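PDB 4Y9V: particle-associated lyase from Acinetobacter bacteriophage AP22, which probably cleaves the capsular polysaccharide of Acinetobacter baumannii as a phage tailspike lyase, working through a trimeric body of parallel beta-helices. Local coordinates for residues A[162-174]-A[305-317]. Numbering follows the deposited sequence. Where two conformers were deposited one is given.
With 49S (2-acetamido-2-deoxy-beta-D-mannopyranuronic acid), chain B; 49T (2-acetamido-2-deoxy-alpha-D-fucopyranose), chain C; SO4 (sulfate ion), chain K.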
loop_
_atom_site.group_PDB
_atom_site.type_symbol
_atom_site.label_atom_id
_atom_site.label_comp_id
_atom_site.label_asym_id
_atom_site.label_seq_id
_atom_site.Cartn_x
_atom_site.Cartn_y
_atom_site.Cartn_z
ATOM N N TYR A 162 6.782 23.736 -18.429
ATOM C CA TYR A 162 6.796 22.444 -17.756
ATOM C C TYR A 162 6.965 21.284 -18.764
ATOM O O TYR A 162 7.797 20.415 -18.564
ATOM C CB TYR A 162 5.523 22.214 -16.902
ATOM C CG TYR A 162 5.553 20.905 -16.151
ATOM C CD1 TYR A 162 6.338 20.748 -15.037
ATOM C CD2 TYR A 162 4.797 19.816 -16.572
ATOM C CE1 TYR A 162 6.377 19.532 -14.331
ATOM C CE2 TYR A 162 4.831 18.620 -15.892
ATOM C CZ TYR A 162 5.612 18.467 -14.777
ATOM O OH TYR A 162 5.615 17.244 -14.161
ATOM N N SER A 163 6.152 21.258 -19.812
ATOM C CA SER A 163 6.169 20.159 -20.759
ATOM C C SER A 163 5.975 20.660 -22.170
ATOM O O SER A 163 5.212 21.590 -22.407
ATOM C CB SER A 163 5.047 19.189 -20.416
ATOM O OG SER A 163 4.764 18.308 -21.504
ATOM N N PRO A 164 6.635 19.987 -23.139
ATOM C CA PRO A 164 6.526 20.372 -24.533
ATOM C C PRO A 164 5.234 19.942 -25.201
ATOM O O PRO A 164 4.995 20.278 -26.374
ATOM C CB PRO A 164 7.749 19.685 -25.172
ATOM C CG PRO A 164 7.856 18.384 -24.351
ATOM C CD PRO A 164 7.606 18.883 -22.938
ATOM N N TYR A 165 4.372 19.176 -24.517
ATOM C CA TYR A 165 3.216 18.614 -25.185
ATOM C C TYR A 165 2.072 19.596 -25.415
ATOM O O TYR A 165 1.309 19.428 -26.380
ATOM C CB TYR A 165 2.710 17.341 -24.439
ATOM C CG TYR A 165 3.590 16.150 -24.788
ATOM C CD1 TYR A 165 4.738 15.884 -24.063
ATOM C CD2 TYR A 165 3.297 15.369 -25.887
ATOM C CE1 TYR A 165 5.566 14.819 -24.436
ATOM C CE2 TYR A 165 4.117 14.319 -26.255
ATOM C CZ TYR A 165 5.254 14.046 -25.547
ATOM O OH TYR A 165 6.063 13.014 -25.954
ATOM N N ARG A 166 1.867 20.564 -24.504
ATOM C CA ARG A 166 0.775 21.530 -24.657
ATOM C C ARG A 166 1.280 22.874 -24.155
ATOM O O ARG A 166 2.005 22.946 -23.170
ATOM C CB ARG A 166 -0.479 21.114 -23.868
ATOM C CG ARG A 166 -1.019 19.752 -24.239
ATOM C CD ARG A 166 -2.379 19.461 -23.637
ATOM N NE ARG A 166 -2.722 18.056 -23.800
ATOM C CZ ARG A 166 -3.872 17.540 -23.421
ATOM N NH1 ARG A 166 -4.818 18.319 -22.907
ATOM N NH2 ARG A 166 -4.069 16.224 -23.507
ATOM N N ASN A 167 0.886 23.947 -24.849
ATOM C CA ASN A 167 1.446 25.240 -24.547
ATOM C C ASN A 167 1.177 25.688 -23.100
ATOM O O ASN A 167 2.006 26.374 -22.498
ATOM C CB ASN A 167 0.953 26.310 -25.555
ATOM C CG ASN A 167 -0.453 26.748 -25.332
ATOM O OD1 ASN A 167 -1.369 25.963 -25.265
ATOM N ND2 ASN A 167 -0.561 28.070 -25.186
ATOM N N TYR A 168 0.028 25.285 -22.574
ATOM C CA TYR A 168 -0.378 25.686 -21.238
ATOM C C TYR A 168 0.199 24.800 -20.123
ATOM O O TYR A 168 -0.081 25.053 -18.953
ATOM C CB TYR A 168 -1.895 25.761 -21.147
ATOM C CG TYR A 168 -2.675 24.530 -21.469
ATOM C CD1 TYR A 168 -3.083 23.648 -20.449
ATOM C CD2 TYR A 168 -3.087 24.224 -22.766
ATOM C CE1 TYR A 168 -3.839 22.526 -20.722
ATOM C CE2 TYR A 168 -3.869 23.100 -23.046
ATOM C CZ TYR A 168 -4.254 22.270 -22.021
ATOM O OH TYR A 168 -5.083 21.187 -22.263
ATOM N N TYR A 169 1.050 23.849 -20.484
ATOM C CA TYR A 169 1.797 23.081 -19.475
ATOM C C TYR A 169 3.009 23.921 -19.056
ATOM O O TYR A 169 4.128 23.743 -19.543
ATOM C CB TYR A 169 2.217 21.742 -20.025
ATOM C CG TYR A 169 1.139 20.730 -20.284
ATOM C CD1 TYR A 169 -0.173 20.864 -19.796
ATOM C CD2 TYR A 169 1.425 19.551 -20.980
ATOM C CE1 TYR A 169 -1.136 19.867 -20.009
ATOM C CE2 TYR A 169 0.512 18.556 -21.156
ATOM C CZ TYR A 169 -0.777 18.690 -20.680
ATOM O OH TYR A 169 -1.732 17.720 -20.820
ATOM N N ARG A 170 2.738 24.866 -18.138
ATOM C CA ARG A 170 3.703 25.809 -17.623
ATOM C C ARG A 170 4.128 25.377 -16.235
ATOM O O ARG A 170 3.365 24.760 -15.470
ATOM C CB ARG A 170 3.139 27.239 -17.608
ATOM C CG ARG A 170 2.598 27.651 -18.964
ATOM C CD ARG A 170 2.434 29.171 -19.105
ATOM N NE ARG A 170 1.671 29.500 -20.308
ATOM C CZ ARG A 170 0.364 29.401 -20.405
ATOM N NH1 ARG A 170 -0.374 29.162 -19.330
ATOM N NH2 ARG A 170 -0.218 29.514 -21.584
ATOM N N LYS A 171 5.385 25.674 -15.876
ATOM C CA LYS A 171 5.925 25.220 -14.590
ATOM C C LYS A 171 5.520 26.182 -13.460
ATOM O O LYS A 171 5.288 27.365 -13.660
ATOM C CB LYS A 171 7.425 24.990 -14.663
ATOM C CG LYS A 171 8.273 26.211 -14.896
ATOM C CD LYS A 171 9.754 25.866 -14.901
ATOM C CE LYS A 171 10.641 27.070 -15.145
ATOM N NZ LYS A 171 12.057 26.666 -15.216
ATOM N N GLY A 172 5.491 25.617 -12.251
ATOM C CA GLY A 172 5.175 26.363 -11.053
ATOM C C GLY A 172 4.818 25.410 -9.937
ATOM O O GLY A 172 4.758 24.200 -10.147
ATOM N N GLU A 173 4.575 25.952 -8.750
ATOM C CA GLU A 173 4.147 25.148 -7.617
ATOM C C GLU A 173 3.589 26.064 -6.523
ATOM O O GLU A 173 3.827 27.271 -6.529
ATOM C CB GLU A 173 5.294 24.266 -7.075
ATOM C CG GLU A 173 6.515 25.026 -6.605
ATOM C CD GLU A 173 7.700 24.066 -6.555
ATOM O OE1 GLU A 173 8.252 23.731 -7.652
ATOM O OE2 GLU A 173 8.060 23.577 -5.459
ATOM N N PHE A 174 2.892 25.465 -5.587
ATOM C CA PHE A 174 2.407 26.140 -4.410
ATOM C C PHE A 174 3.362 25.923 -3.248
ATOM O O PHE A 174 3.877 24.814 -3.078
ATOM C CB PHE A 174 1.037 25.596 -3.997
ATOM C CG PHE A 174 -0.070 25.762 -5.021
ATOM C CD1 PHE A 174 -0.056 26.765 -5.976
ATOM C CD2 PHE A 174 -1.164 24.892 -4.989
ATOM C CE1 PHE A 174 -1.118 26.899 -6.882
ATOM C CE2 PHE A 174 -2.212 25.026 -5.899
ATOM C CZ PHE A 174 -2.169 26.030 -6.835
ATOM N N GLY A 305 -5.377 17.146 -14.350
ATOM C CA GLY A 305 -4.784 17.984 -15.376
ATOM C C GLY A 305 -5.026 19.452 -15.042
ATOM O O GLY A 305 -4.466 19.960 -14.091
ATOM N N GLY A 306 -5.871 20.110 -15.842
ATOM C CA GLY A 306 -6.244 21.489 -15.608
ATOM C C GLY A 306 -6.157 22.354 -16.852
ATOM O O GLY A 306 -6.417 21.860 -17.955
ATOM N N ASP A 307 -5.895 23.615 -16.628
ATOM C CA ASP A 307 -5.975 24.614 -17.707
ATOM C C ASP A 307 -4.743 25.508 -17.662
ATOM O O ASP A 307 -3.685 25.111 -17.210
ATOM C CB ASP A 307 -7.349 25.266 -17.775
ATOM C CG ASP A 307 -7.652 26.189 -16.619
ATOM O OD1 ASP A 307 -7.906 25.672 -15.515
ATOM O OD2 ASP A 307 -7.608 27.422 -16.783
ATOM N N GLY A 308 -4.871 26.736 -18.193
ATOM C CA GLY A 308 -3.735 27.553 -18.523
ATOM C C GLY A 308 -3.791 28.990 -18.060
ATOM O O GLY A 308 -3.015 29.804 -18.567
ATOM N N ASP A 309 -4.649 29.334 -17.119
ATOM C CA ASP A 309 -4.620 30.664 -16.573
ATOM C C ASP A 309 -3.421 30.840 -15.625
ATOM O O ASP A 309 -2.825 29.877 -15.153
ATOM C CB ASP A 309 -5.930 30.966 -15.851
ATOM C CG ASP A 309 -7.129 31.138 -16.749
ATOM O OD1 ASP A 309 -6.987 31.056 -17.998
ATOM O OD2 ASP A 309 -8.244 31.324 -16.184
ATOM N N LEU A 310 -3.126 32.101 -15.320
ATOM C CA LEU A 310 -2.120 32.447 -14.332
ATOM C C LEU A 310 -2.353 31.642 -13.050
ATOM O O LEU A 310 -3.448 31.651 -12.501
ATOM C CB LEU A 310 -2.219 33.953 -14.077
ATOM C CG LEU A 310 -1.169 34.537 -13.148
ATOM C CD1 LEU A 310 0.190 34.467 -13.816
ATOM C CD2 LEU A 310 -1.484 35.984 -12.818
ATOM N N GLY A 311 -1.292 30.974 -12.562
ATOM C CA GLY A 311 -1.398 30.175 -11.356
ATOM C C GLY A 311 -1.796 28.719 -11.549
ATOM O O GLY A 311 -1.841 27.971 -10.570
ATOM N N CYS A 312 -2.067 28.317 -12.794
ATOM C CA CYS A 312 -2.444 26.935 -13.092
ATOM C C CYS A 312 -1.186 26.040 -13.154
ATOM O O CYS A 312 -0.682 25.678 -14.208
ATOM C CB CYS A 312 -3.239 26.891 -14.380
ATOM S SG CYS A 312 -4.927 27.556 -14.185
ATOM N N VAL A 313 -0.701 25.706 -11.967
ATOM C CA VAL A 313 0.519 24.931 -11.768
ATOM C C VAL A 313 0.309 23.471 -12.194
ATOM O O VAL A 313 -0.815 22.968 -12.231
ATOM C CB VAL A 313 0.927 24.984 -10.277
ATOM C CG1 VAL A 313 1.305 26.408 -9.869
ATOM C CG2 VAL A 313 -0.133 24.404 -9.363
ATOM N N PRO A 314 1.415 22.741 -12.409
ATOM C CA PRO A 314 1.310 21.282 -12.559
ATOM C C PRO A 314 0.633 20.660 -11.341
ATOM O O PRO A 314 0.747 21.158 -10.227
ATOM C CB PRO A 314 2.776 20.840 -12.669
ATOM C CG PRO A 314 3.482 22.056 -13.248
ATOM C CD PRO A 314 2.800 23.225 -12.534
ATOM N N CYS A 315 -0.031 19.536 -11.575
ATOM C CA CYS A 315 -0.570 18.759 -10.459
ATOM C C CYS A 315 0.540 17.880 -9.865
ATOM O O CYS A 315 1.307 17.259 -10.590
ATOM C CB CYS A 315 -1.672 17.794 -10.891
ATOM S SG CYS A 315 -3.173 18.631 -11.477
ATOM N N ARG A 316 0.539 17.771 -8.537
ATOM C CA ARG A 316 1.551 16.927 -7.884
ATOM C C ARG A 316 1.047 16.549 -6.513
ATOM O O ARG A 316 0.229 17.260 -5.883
ATOM C CB ARG A 316 2.949 17.573 -7.942
ATOM C CG ARG A 316 3.000 18.961 -7.363
ATOM C CD ARG A 316 4.415 19.488 -7.315
ATOM N NE ARG A 316 5.168 19.428 -8.559
ATOM C CZ ARG A 316 5.348 20.447 -9.392
ATOM N NH1 ARG A 316 4.728 21.585 -9.226
ATOM N NH2 ARG A 316 6.189 20.300 -10.409
ATOM N N ASN A 317 1.560 15.424 -6.011
ATOM C CA ASN A 317 1.259 14.850 -4.703
ATOM C C ASN A 317 -0.197 14.428 -4.611
ATOM O O ASN A 317 -0.912 14.729 -3.648
ATOM C CB ASN A 317 1.671 15.750 -3.562
ATOM C CG ASN A 317 3.168 15.935 -3.458
ATOM O OD1 ASN A 317 3.947 15.047 -3.852
ATOM N ND2 ASN A 317 3.583 17.069 -2.922
HETATM C C8 49S B . -4.684 19.367 -18.960
HETATM C C7 49S B . -6.180 19.161 -19.080
HETATM O O7 49S B . -6.836 18.655 -18.145
HETATM N N2 49S B . -6.742 19.551 -20.235
HETATM C C2 49S B . -8.146 19.366 -20.541
HETATM C C3 49S B . -8.937 20.676 -20.474
HETATM O O3 49S B . -8.847 21.261 -19.175
HETATM C C1 49S B . -8.287 18.786 -21.935
HETATM O O1 49S B . -7.550 17.609 -22.098
HETATM O O5 49S B . -7.749 19.707 -22.885
HETATM C C5 49S B . -8.544 20.905 -22.944
HETATM C C6 49S B . -7.996 21.781 -24.051
HETATM O O6A 49S B . -6.751 21.919 -24.148
HETATM O O6B 49S B . -8.839 22.338 -24.797
HETATM C C4 49S B . -8.520 21.624 -21.594
HETATM O O4 49S B . -9.448 22.695 -21.795
HETATM C C1 49T C . -9.430 23.778 -20.885
HETATM C C2 49T C . -10.477 24.777 -21.388
HETATM N N2 49T C . -11.721 24.072 -21.734
HETATM C C7 49T C . -12.807 24.183 -20.985
HETATM O O7 49T C . -12.869 24.776 -19.925
HETATM C C8 49T C . -14.037 23.462 -21.543
HETATM O O5 49T C . -8.183 24.363 -20.756
HETATM C C5 49T C . -7.663 24.991 -21.937
HETATM C C6 49T C . -6.252 25.456 -21.637
HETATM C C4 49T C . -8.613 26.109 -22.359
HETATM O O4 49T C . -8.665 27.077 -21.315
HETATM C C3 49T C . -9.973 25.517 -22.607
HETATM O O3 49T C . -10.915 26.590 -22.881
HETATM S S SO4 K . -7.662 13.975 -22.653
HETATM O O1 SO4 K . -6.624 14.991 -22.703
HETATM O O2 SO4 K . -7.074 12.693 -22.226
HETATM O O3 SO4 K . -8.201 13.855 -24.018
HETATM O O4 SO4 K . -8.781 14.286 -21.730
HETATM O O HOH W 1 -1.678 23.102 -16.828
HETATM O O HOH W 2 -0.626 26.805 -16.783
HETATM O O HOH W 3 0.796 23.739 -15.678
HETATM O O HOH W 4 -3.046 29.074 -21.718
HETATM O O HOH W 5 6.971 22.909 -11.846
#
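One wall of the glycan pocket forms where residues 162-174 of the Ig-like domain, a loop running into a strand, lie against residues 305-317 of the pectin lyase-like beta-helix, a loop leading into the short strand 315-316. Tyr168 meets the second segment directly, its CB packing 3.7 Å from the CA of Gly308. With CG between its backbone N and carbonyl carbon (chi1 58°), the ring reaches past the Gly306 and Asp307 carbonyls to the sugars. The N-acetylfucosamine (49T) methyl C6 sits over the centre of one face, while Tyr168 OH donates to O6A of N-acetylmannosaminuronic acid (49S) at 2.6 Å and accepts from its N2. Gly306 grips 49S through its backbone, N to O7 and O3 to its carbonyl O; Tyr278, Gln281 and His337 also hydrogen-bond 49S. Arg166 NH1 bonds both 49S O1 and Tyr168 OH, the latter in the guanidinium plane, which probably helps fix the phenol.

Behind the pocket, Arg170 NH1 donates to Gly308 O, and NH2 forms a salt bridge with Asp159. Pro314 CG lies over one face of the Tyr162 ring, 3.9 Å from its centroid, and Val313 CG2 covers a face of Phe174 in a second CH-pi contact. In one of its two conformers Arg316, whose NE pairs with Glu341, bends at chi3 (52°) and sends NH1 to Gly172 O at 2.8 Å, within both the carbonyl and guanidinium planes.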